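Local coordinates for protein tyrosinase (Burkholderia thailandensis, PDB 5ZRD) that catalyses copper-dependent oxidation of phenols, as a tyrosinase (monophenol monooxygenase) that efficiently produces catechol derivatives at acidic pH, at residues R457-S465 and A486-D497; V498-H509 and V525-V534. All coordinates share one frame; numbering follows the deposited sequence.

Contact 1: R457-S465 and A486-D497; sequences REYYLGHKS and AHFPLSAMPADD. With CIT (citric acid), chain E.
Tyr-459 sets its ring against the chain just past strand 486-489, where Met-493 and Pro-494 receive it. Met-493 CB stands over one face, 4.1 Å from the Tyr-459 ring centroid and 14° off the normal, in a CH-pi contact displaced toward the rim. Its SD lies obliquely to the same ring, adding a Met-aromatic contact. Pro-494 stands nearly perpendicular to the tyrosine, with CD 3.8 Å from Tyr-459 CZ. A flat ring suits this place, offering breadth to the unbranched methionine and the proline, while its hydroxyl end passes near Asp-497. The type I turn Leu-490 to Met-493, closed by the bond from Met-493 N to Leu-490 O, places these groups.

Leu-461 fills the middle. Its CB rests against Phe-488 CB, while its branch CD1 meets Leu-490 CD2 at 3.8 Å, although the Leu-490 side chain starts out away from this strand. Glycine suits position 462 twice over: its backbone angles would press a CB against the preceding carbonyl, and that CB would point at the Phe-488 ring. Phe-488 CE1 approaches Gly-462 O obliquely at 3.7 Å, and the ring edge faces the backbone of His-463 and Lys-464.

Lys-464 runs extended over Ala-486, whose small CB is pressed tightly to Lys-464 CD at 3.5 Å. A bend at the last torsion (chi4 83°) turns the ammonium group to citrate, probably from the crystallisation liquor: Lys-464 NZ donates to citrate O5 at 3.0 Å and lies closer still, 2.7 Å, to citrate O1. His-487 N grips the same O5 at 2.9 Å, almost straight at 173°. Ser-275, Thr-271 and Asn-263 also bind the citrate.

No hydrogen bond joins the protein segments directly. Strand 486-489 and the turn after it pack on the other sheet mostly through apolar side chains, consistent with a beta sandwich.

Contact 2: V498-H509 and V525-V534; sequences VPKAKFRVEFIH and VSALQPKFEV
Sheet-on-sheet packing, as in a beta sandwich, brings Phe-503, Val-505 and Phe-507 of strand 502-509 against Phe-532, Pro-530 and Leu-528. Every second residue of the strand points inward, which suits large apolar side chains, whereas Arg-504 and Glu-506 turn away, to a salt bridge with Glu-458 and a hydrogen bond with Tyr-446 OH. No hydrogen bond crosses the gap.

At the centre the side chains of Phe-503 and Phe-532 run antiparallel, side by side. Phe-503 CB sits over the Phe-532 face, 3.7 Å from the ring centroid and 17° off the normal, a CH-pi contact. The two rings themselves meet obliquely, centroids 5.9 Å apart and planes at 35°.

Val-505 uses both branches. CG1 is anti to the carbonyl carbon (chi1 -66°) and CG2 lies between that carbon and the backbone N, which spreads them to two partners: CG1 at the edge of the Phe-532 ring, 4.0 Å from CE1, and CG2 3.7 Å from Pro-530 CG. Toward the C-terminal end of 525-534, Val-534 divides likewise: its CG2 meets Phe-503 CE2 at 4.0 Å, and its CG1 touches Val-498 CG1 at 3.9 Å.

At the other end the covering loop is poorly ordered, and its contacts are probably looser. The Leu-528 side chain lies perpendicular to that of Phe-507, CD2 4.0 Å from Phe-507 CE1, and Val-525 CG2 lies over one face of His-509, 4.1 Å from NE2.

In the fold
Contacts 1 and 2 follow in series along the chain, Asp-497 leading directly into Val-498, with centres about 11 Å apart. They join the same two sheets and share one apolar layer: Leu-490 CD2 packs on Phe-503 CE1 at 3.6 Å, and Met-493 CE on Ala-501 CB at 3.7 Å. Beyond that layer, Glu-458 OE2 and Arg-504 NH2 form a 2.6 Å salt bridge. Contact 1 lies nearer the copper site: the His-463 side chain is about 11 Å from those of the copper ligands His-277 and His-281, and its NE2 is hydrogen-bonded to Asp-279 OD2, which lies between them in sequence. Strand 456-466 leads to Leu-467, which lines the oxygen pocket.

Contact 1: R457-S465 and A486-D497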
# COMPACT_ATOMS: atom_id res chain seq x y z
N ARG A 457 -26.63 -7.63 48.96
CA ARG A 457 -27.73 -7.40 47.99
C ARG A 457 -27.14 -7.05 46.62
O ARG A 457 -26.20 -6.24 46.53
CB ARG A 457 -28.62 -6.24 48.44
CG ARG A 457 -29.85 -6.64 49.24
CD ARG A 457 -30.35 -5.46 50.03
NE ARG A 457 -31.63 -5.71 50.68
CZ ARG A 457 -31.80 -6.41 51.79
NH1 ARG A 457 -30.75 -6.89 52.44
NH2 ARG A 457 -33.02 -6.64 52.24
N GLU A 458 -27.70 -7.61 45.55
CA GLU A 458 -27.31 -7.26 44.18
C GLU A 458 -28.39 -6.43 43.46
O GLU A 458 -29.54 -6.82 43.38
CB GLU A 458 -27.02 -8.49 43.35
CG GLU A 458 -25.91 -8.24 42.36
CD GLU A 458 -25.70 -9.37 41.39
OE1 GLU A 458 -26.75 -9.92 40.89
OE2 GLU A 458 -24.49 -9.71 41.14
N TYR A 459 -27.99 -5.31 42.87
CA TYR A 459 -28.93 -4.55 42.06
C TYR A 459 -28.55 -4.71 40.58
O TYR A 459 -27.40 -4.51 40.19
CB TYR A 459 -28.98 -3.10 42.56
CG TYR A 459 -29.52 -2.97 43.96
CD1 TYR A 459 -30.88 -2.82 44.18
CD2 TYR A 459 -28.68 -3.03 45.06
CE1 TYR A 459 -31.39 -2.70 45.47
CE2 TYR A 459 -29.17 -2.95 46.35
CZ TYR A 459 -30.53 -2.77 46.56
OH TYR A 459 -31.03 -2.66 47.82
N TYR A 460 -29.53 -5.10 39.76
CA TYR A 460 -29.34 -5.19 38.32
C TYR A 460 -29.64 -3.82 37.73
O TYR A 460 -30.74 -3.36 37.86
CB TYR A 460 -30.20 -6.30 37.71
CG TYR A 460 -30.06 -6.39 36.21
CD1 TYR A 460 -28.81 -6.35 35.61
CD2 TYR A 460 -31.18 -6.42 35.40
CE1 TYR A 460 -28.69 -6.37 34.23
CE2 TYR A 460 -31.07 -6.47 34.02
CZ TYR A 460 -29.82 -6.43 33.43
OH TYR A 460 -29.74 -6.48 32.07
N LEU A 461 -28.65 -3.17 37.11
CA LEU A 461 -28.83 -1.77 36.61
C LEU A 461 -29.27 -1.72 35.14
O LEU A 461 -29.74 -0.69 34.68
CB LEU A 461 -27.50 -1.05 36.77
CG LEU A 461 -26.90 -1.09 38.18
CD1 LEU A 461 -25.62 -0.29 38.25
CD2 LEU A 461 -27.90 -0.57 39.21
N GLY A 462 -29.08 -2.81 34.40
CA GLY A 462 -29.55 -2.91 33.03
C GLY A 462 -28.52 -3.50 32.07
O GLY A 462 -27.46 -3.95 32.51
N HIS A 463 -28.87 -3.52 30.77
CA HIS A 463 -28.04 -4.03 29.68
C HIS A 463 -27.78 -2.93 28.62
O HIS A 463 -28.47 -1.93 28.52
CB HIS A 463 -28.69 -5.26 29.05
CG HIS A 463 -29.91 -4.93 28.24
ND1 HIS A 463 -31.18 -4.99 28.76
CD2 HIS A 463 -30.04 -4.49 26.97
CE1 HIS A 463 -32.05 -4.63 27.83
NE2 HIS A 463 -31.38 -4.32 26.73
N LYS A 464 -26.73 -3.16 27.85
CA LYS A 464 -26.42 -2.43 26.65
C LYS A 464 -25.94 -3.44 25.61
O LYS A 464 -25.00 -4.17 25.85
CB LYS A 464 -25.33 -1.39 26.90
CG LYS A 464 -24.89 -0.55 25.70
CD LYS A 464 -23.71 0.33 26.08
CE LYS A 464 -23.11 1.13 24.94
NZ LYS A 464 -23.88 2.37 24.74
N SER A 465 -26.61 -3.41 24.46
CA SER A 465 -26.36 -4.26 23.34
C SER A 465 -25.51 -3.52 22.30
O SER A 465 -25.95 -2.52 21.75
CB SER A 465 -27.67 -4.73 22.75
OG SER A 465 -28.33 -5.69 23.58
N ALA A 486 -20.40 3.41 28.51
CA ALA A 486 -21.77 2.96 28.65
C ALA A 486 -22.37 3.66 29.87
O ALA A 486 -21.67 3.82 30.85
CB ALA A 486 -21.82 1.46 28.80
N HIS A 487 -23.63 4.08 29.78
CA HIS A 487 -24.29 4.68 30.92
C HIS A 487 -25.44 3.78 31.38
O HIS A 487 -26.08 3.11 30.57
CB HIS A 487 -24.87 6.05 30.59
CG HIS A 487 -23.92 6.95 29.90
ND1 HIS A 487 -23.07 7.79 30.59
CD2 HIS A 487 -23.68 7.15 28.59
CE1 HIS A 487 -22.36 8.50 29.71
NE2 HIS A 487 -22.71 8.11 28.49
N PHE A 488 -25.72 3.82 32.70
CA PHE A 488 -26.80 3.01 33.27
C PHE A 488 -27.49 3.85 34.33
O PHE A 488 -26.84 4.58 35.05
CB PHE A 488 -26.30 1.69 33.85
CG PHE A 488 -25.56 0.79 32.89
CD1 PHE A 488 -26.23 -0.15 32.13
CD2 PHE A 488 -24.19 0.87 32.75
CE1 PHE A 488 -25.55 -0.98 31.26
CE2 PHE A 488 -23.51 0.05 31.86
CZ PHE A 488 -24.19 -0.87 31.10
N PRO A 489 -28.83 3.77 34.37
CA PRO A 489 -29.51 4.34 35.53
C PRO A 489 -29.11 3.57 36.80
O PRO A 489 -28.79 2.38 36.74
CB PRO A 489 -31.00 4.18 35.20
CG PRO A 489 -31.04 2.92 34.36
CD PRO A 489 -29.77 3.01 33.54
N LEU A 490 -29.13 4.27 37.91
CA LEU A 490 -28.99 3.69 39.27
C LEU A 490 -30.36 3.68 39.98
O LEU A 490 -30.44 3.48 41.19
CB LEU A 490 -27.95 4.51 40.05
CG LEU A 490 -26.50 4.31 39.59
CD1 LEU A 490 -25.64 5.49 39.98
CD2 LEU A 490 -25.93 3.03 40.17
N SER A 491 -31.45 3.78 39.21
CA SER A 491 -32.81 3.87 39.74
C SER A 491 -33.28 2.54 40.35
O SER A 491 -34.33 2.52 40.94
CB SER A 491 -33.77 4.30 38.65
OG SER A 491 -33.65 3.42 37.55
N ALA A 492 -32.57 1.42 40.13
CA ALA A 492 -32.95 0.21 40.83
C ALA A 492 -32.55 0.35 42.30
O ALA A 492 -33.03 -0.43 43.09
CB ALA A 492 -32.32 -1.03 40.21
N MET A 493 -31.73 1.32 42.70
CA MET A 493 -31.23 1.27 44.07
C MET A 493 -31.68 2.47 44.91
O MET A 493 -31.94 3.56 44.42
CB MET A 493 -29.72 1.04 44.18
CG MET A 493 -28.80 1.83 43.31
SD MET A 493 -27.15 1.01 43.14
CE MET A 493 -26.65 0.72 44.84
N PRO A 494 -31.81 2.21 46.22
CA PRO A 494 -32.05 3.25 47.21
C PRO A 494 -30.95 4.31 47.12
O PRO A 494 -29.78 3.98 46.95
CB PRO A 494 -32.01 2.52 48.56
CG PRO A 494 -32.40 1.11 48.21
CD PRO A 494 -31.67 0.89 46.90
N ALA A 495 -31.34 5.58 47.18
CA ALA A 495 -30.43 6.67 46.87
C ALA A 495 -29.22 6.63 47.81
O ALA A 495 -28.08 6.86 47.37
CB ALA A 495 -31.16 7.97 46.97
N ASP A 496 -29.46 6.32 49.07
CA ASP A 496 -28.43 6.34 50.07
C ASP A 496 -27.50 5.15 49.97
O ASP A 496 -26.43 5.15 50.54
CB ASP A 496 -29.04 6.47 51.47
CG ASP A 496 -30.11 5.39 51.77
OD1 ASP A 496 -31.22 5.42 51.16
OD2 ASP A 496 -29.85 4.55 52.66
N ASP A 497 -27.89 4.11 49.24
CA ASP A 497 -27.02 2.96 49.03
C ASP A 497 -25.94 3.15 47.94
O ASP A 497 -24.99 2.36 47.87
CB ASP A 497 -27.84 1.73 48.64
CG ASP A 497 -28.39 0.93 49.84
OD1 ASP A 497 -28.12 1.21 51.02
OD2 ASP A 497 -29.11 -0.04 49.53
C1 CIT E . -26.10 4.79 23.77
O1 CIT E . -24.89 4.83 24.12
O2 CIT E . -26.38 4.92 22.57
C2 CIT E . -27.29 4.62 24.70
C3 CIT E . -27.05 4.13 26.15
O7 CIT E . -27.96 4.81 26.99
C4 CIT E . -27.72 2.80 26.45
C5 CIT E . -29.24 3.09 26.23
O3 CIT E . -30.00 3.71 27.01
O4 CIT E . -29.71 2.71 25.17
C6 CIT E . -25.71 4.58 26.72
O5 CIT E . -24.86 3.85 27.20
O6 CIT E . -25.49 5.80 26.73

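Contact 2: V498-H509 and V525-V534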
# COMPACT_ATOMS: atom_id res chain seq x y z
N VAL A 498 -26.04 4.19 47.11
CA VAL A 498 -25.08 4.37 46.00
C VAL A 498 -23.65 4.42 46.52
O VAL A 498 -22.81 3.70 45.98
CB VAL A 498 -25.39 5.60 45.13
CG1 VAL A 498 -24.23 5.95 44.22
CG2 VAL A 498 -26.65 5.35 44.31
N PRO A 499 -23.37 5.22 47.56
CA PRO A 499 -21.98 5.28 48.01
C PRO A 499 -21.43 3.96 48.55
O PRO A 499 -20.24 3.82 48.61
CB PRO A 499 -21.95 6.31 49.12
CG PRO A 499 -23.17 7.14 48.86
CD PRO A 499 -24.19 6.16 48.33
N LYS A 500 -22.26 3.01 48.91
CA LYS A 500 -21.76 1.77 49.46
C LYS A 500 -21.63 0.69 48.38
O LYS A 500 -21.36 -0.48 48.71
CB LYS A 500 -22.73 1.22 50.50
CG LYS A 500 -23.20 2.21 51.55
CD LYS A 500 -24.16 1.53 52.49
CE LYS A 500 -24.86 2.45 53.46
NZ LYS A 500 -26.20 1.90 53.77
N ALA A 501 -21.83 1.04 47.11
CA ALA A 501 -22.00 0.03 46.05
C ALA A 501 -20.65 -0.34 45.44
O ALA A 501 -19.75 0.52 45.30
CB ALA A 501 -22.94 0.53 44.98
N LYS A 502 -20.50 -1.64 45.18
CA LYS A 502 -19.39 -2.15 44.38
C LYS A 502 -19.98 -2.56 43.03
O LYS A 502 -20.94 -3.33 42.98
CB LYS A 502 -18.67 -3.30 45.10
CG LYS A 502 -17.90 -2.88 46.36
CD LYS A 502 -18.06 -3.86 47.54
CE LYS A 502 -19.34 -3.68 48.34
NZ LYS A 502 -20.13 -4.94 48.44
N PHE A 503 -19.49 -1.91 41.99
CA PHE A 503 -20.04 -2.07 40.66
C PHE A 503 -19.24 -3.12 39.89
O PHE A 503 -18.05 -3.25 40.06
CB PHE A 503 -20.05 -0.74 39.90
CG PHE A 503 -20.85 0.34 40.55
CD1 PHE A 503 -22.23 0.26 40.61
CD2 PHE A 503 -20.22 1.45 41.10
CE1 PHE A 503 -22.97 1.25 41.22
CE2 PHE A 503 -20.96 2.45 41.72
CZ PHE A 503 -22.33 2.35 41.77
N ARG A 504 -19.92 -3.81 38.98
CA ARG A 504 -19.25 -4.67 38.02
C ARG A 504 -20.07 -4.70 36.72
O ARG A 504 -21.27 -4.44 36.72
CB ARG A 504 -19.10 -6.08 38.61
CG ARG A 504 -20.43 -6.79 38.77
CD ARG A 504 -20.33 -8.05 39.61
NE ARG A 504 -20.48 -9.21 38.75
CZ ARG A 504 -21.63 -9.81 38.51
NH1 ARG A 504 -21.72 -10.67 37.51
NH2 ARG A 504 -22.69 -9.55 39.27
N VAL A 505 -19.41 -5.06 35.62
CA VAL A 505 -20.10 -5.30 34.36
C VAL A 505 -19.82 -6.75 33.95
O VAL A 505 -18.71 -7.17 34.00
CB VAL A 505 -19.65 -4.34 33.25
CG1 VAL A 505 -20.04 -2.91 33.55
CG2 VAL A 505 -18.16 -4.43 32.99
N GLU A 506 -20.85 -7.46 33.54
CA GLU A 506 -20.76 -8.77 32.92
C GLU A 506 -20.79 -8.54 31.40
O GLU A 506 -21.73 -7.93 30.89
CB GLU A 506 -21.94 -9.62 33.41
CG GLU A 506 -22.19 -10.93 32.67
CD GLU A 506 -23.56 -11.59 32.86
OE1 GLU A 506 -24.45 -10.96 33.49
OE2 GLU A 506 -23.75 -12.75 32.37
N PHE A 507 -19.74 -8.98 30.70
CA PHE A 507 -19.76 -9.03 29.24
C PHE A 507 -20.31 -10.37 28.75
O PHE A 507 -19.94 -11.43 29.27
CB PHE A 507 -18.37 -8.82 28.67
CG PHE A 507 -17.87 -7.42 28.84
CD1 PHE A 507 -17.16 -7.07 29.97
CD2 PHE A 507 -18.12 -6.46 27.88
CE1 PHE A 507 -16.71 -5.77 30.13
CE2 PHE A 507 -17.66 -5.16 28.03
CZ PHE A 507 -16.95 -4.82 29.16
N ILE A 508 -21.21 -10.32 27.79
CA ILE A 508 -21.61 -11.52 27.10
C ILE A 508 -21.19 -11.35 25.63
O ILE A 508 -21.67 -10.43 24.96
CB ILE A 508 -23.12 -11.76 27.25
CG1 ILE A 508 -23.55 -11.80 28.72
CG2 ILE A 508 -23.54 -13.02 26.50
CD1 ILE A 508 -25.06 -11.79 28.91
N HIS A 509 -20.31 -12.22 25.16
CA HIS A 509 -19.65 -11.96 23.89
C HIS A 509 -19.54 -13.25 23.07
O HIS A 509 -19.85 -14.34 23.54
CB HIS A 509 -18.30 -11.32 24.15
CG HIS A 509 -17.45 -12.15 25.02
ND1 HIS A 509 -16.55 -13.05 24.49
CD2 HIS A 509 -17.38 -12.26 26.36
CE1 HIS A 509 -15.94 -13.67 25.49
NE2 HIS A 509 -16.43 -13.20 26.65
N VAL A 525 -10.77 -10.64 28.74
CA VAL A 525 -12.00 -9.96 29.25
C VAL A 525 -11.94 -9.92 30.79
O VAL A 525 -12.52 -9.02 31.39
CB VAL A 525 -13.30 -10.62 28.74
CG1 VAL A 525 -14.52 -10.23 29.57
CG2 VAL A 525 -13.54 -10.32 27.27
N SER A 526 -11.25 -10.89 31.41
CA SER A 526 -11.02 -10.96 32.88
C SER A 526 -9.84 -10.07 33.33
O SER A 526 -9.73 -9.79 34.52
CB SER A 526 -10.80 -12.38 33.33
OG SER A 526 -12.03 -13.09 33.42
N ALA A 527 -8.95 -9.70 32.40
CA ALA A 527 -7.87 -8.71 32.64
C ALA A 527 -8.23 -7.38 31.96
O ALA A 527 -7.46 -6.85 31.14
CB ALA A 527 -6.54 -9.25 32.14
N LEU A 528 -9.41 -6.86 32.30
CA LEU A 528 -9.95 -5.55 31.86
C LEU A 528 -10.69 -4.93 33.06
O LEU A 528 -11.75 -5.42 33.44
CB LEU A 528 -10.87 -5.77 30.65
CG LEU A 528 -11.97 -4.73 30.38
CD1 LEU A 528 -11.39 -3.34 30.12
CD2 LEU A 528 -12.84 -5.17 29.22
N GLN A 529 -10.09 -3.92 33.68
CA GLN A 529 -10.67 -3.26 34.86
C GLN A 529 -11.45 -2.02 34.38
O GLN A 529 -10.85 -1.01 33.97
CB GLN A 529 -9.60 -2.90 35.90
CG GLN A 529 -8.92 -4.10 36.55
CD GLN A 529 -9.52 -4.58 37.86
OE1 GLN A 529 -10.74 -4.58 38.06
NE2 GLN A 529 -8.66 -5.04 38.75
N PRO A 530 -12.79 -2.09 34.40
CA PRO A 530 -13.53 -0.91 34.00
C PRO A 530 -13.43 0.17 35.08
O PRO A 530 -13.27 -0.15 36.25
CB PRO A 530 -14.99 -1.37 33.82
CG PRO A 530 -14.89 -2.88 33.83
CD PRO A 530 -13.73 -3.14 34.76
N LYS A 531 -13.48 1.42 34.67
CA LYS A 531 -13.67 2.53 35.59
C LYS A 531 -15.16 2.79 35.72
O LYS A 531 -15.91 2.72 34.75
CB LYS A 531 -12.98 3.81 35.10
CG LYS A 531 -11.45 3.77 35.07
CD LYS A 531 -10.84 3.05 33.86
CE LYS A 531 -9.33 3.12 33.81
NZ LYS A 531 -8.71 2.60 35.06
N PHE A 532 -15.57 3.14 36.91
CA PHE A 532 -16.93 3.47 37.20
C PHE A 532 -17.01 4.88 37.77
O PHE A 532 -16.27 5.21 38.67
CB PHE A 532 -17.46 2.50 38.25
CG PHE A 532 -17.44 1.07 37.79
CD1 PHE A 532 -18.46 0.57 36.99
CD2 PHE A 532 -16.38 0.24 38.14
CE1 PHE A 532 -18.44 -0.75 36.57
CE2 PHE A 532 -16.37 -1.09 37.71
CZ PHE A 532 -17.40 -1.59 36.94
N GLU A 533 -17.98 5.66 37.32
CA GLU A 533 -18.13 7.02 37.79
C GLU A 533 -19.63 7.28 37.97
O GLU A 533 -20.45 6.77 37.21
CB GLU A 533 -17.39 7.91 36.79
CG GLU A 533 -17.85 9.33 36.63
CD GLU A 533 -17.07 10.03 35.52
OE1 GLU A 533 -17.31 11.25 35.28
OE2 GLU A 533 -16.22 9.34 34.87
N VAL A 534 -19.96 8.06 38.97
CA VAL A 534 -21.32 8.32 39.38
C VAL A 534 -21.55 9.81 39.27
O VAL A 534 -20.77 10.58 39.82
CB VAL A 534 -21.55 7.84 40.82
CG1 VAL A 534 -22.93 8.20 41.35
CG2 VAL A 534 -21.30 6.34 40.91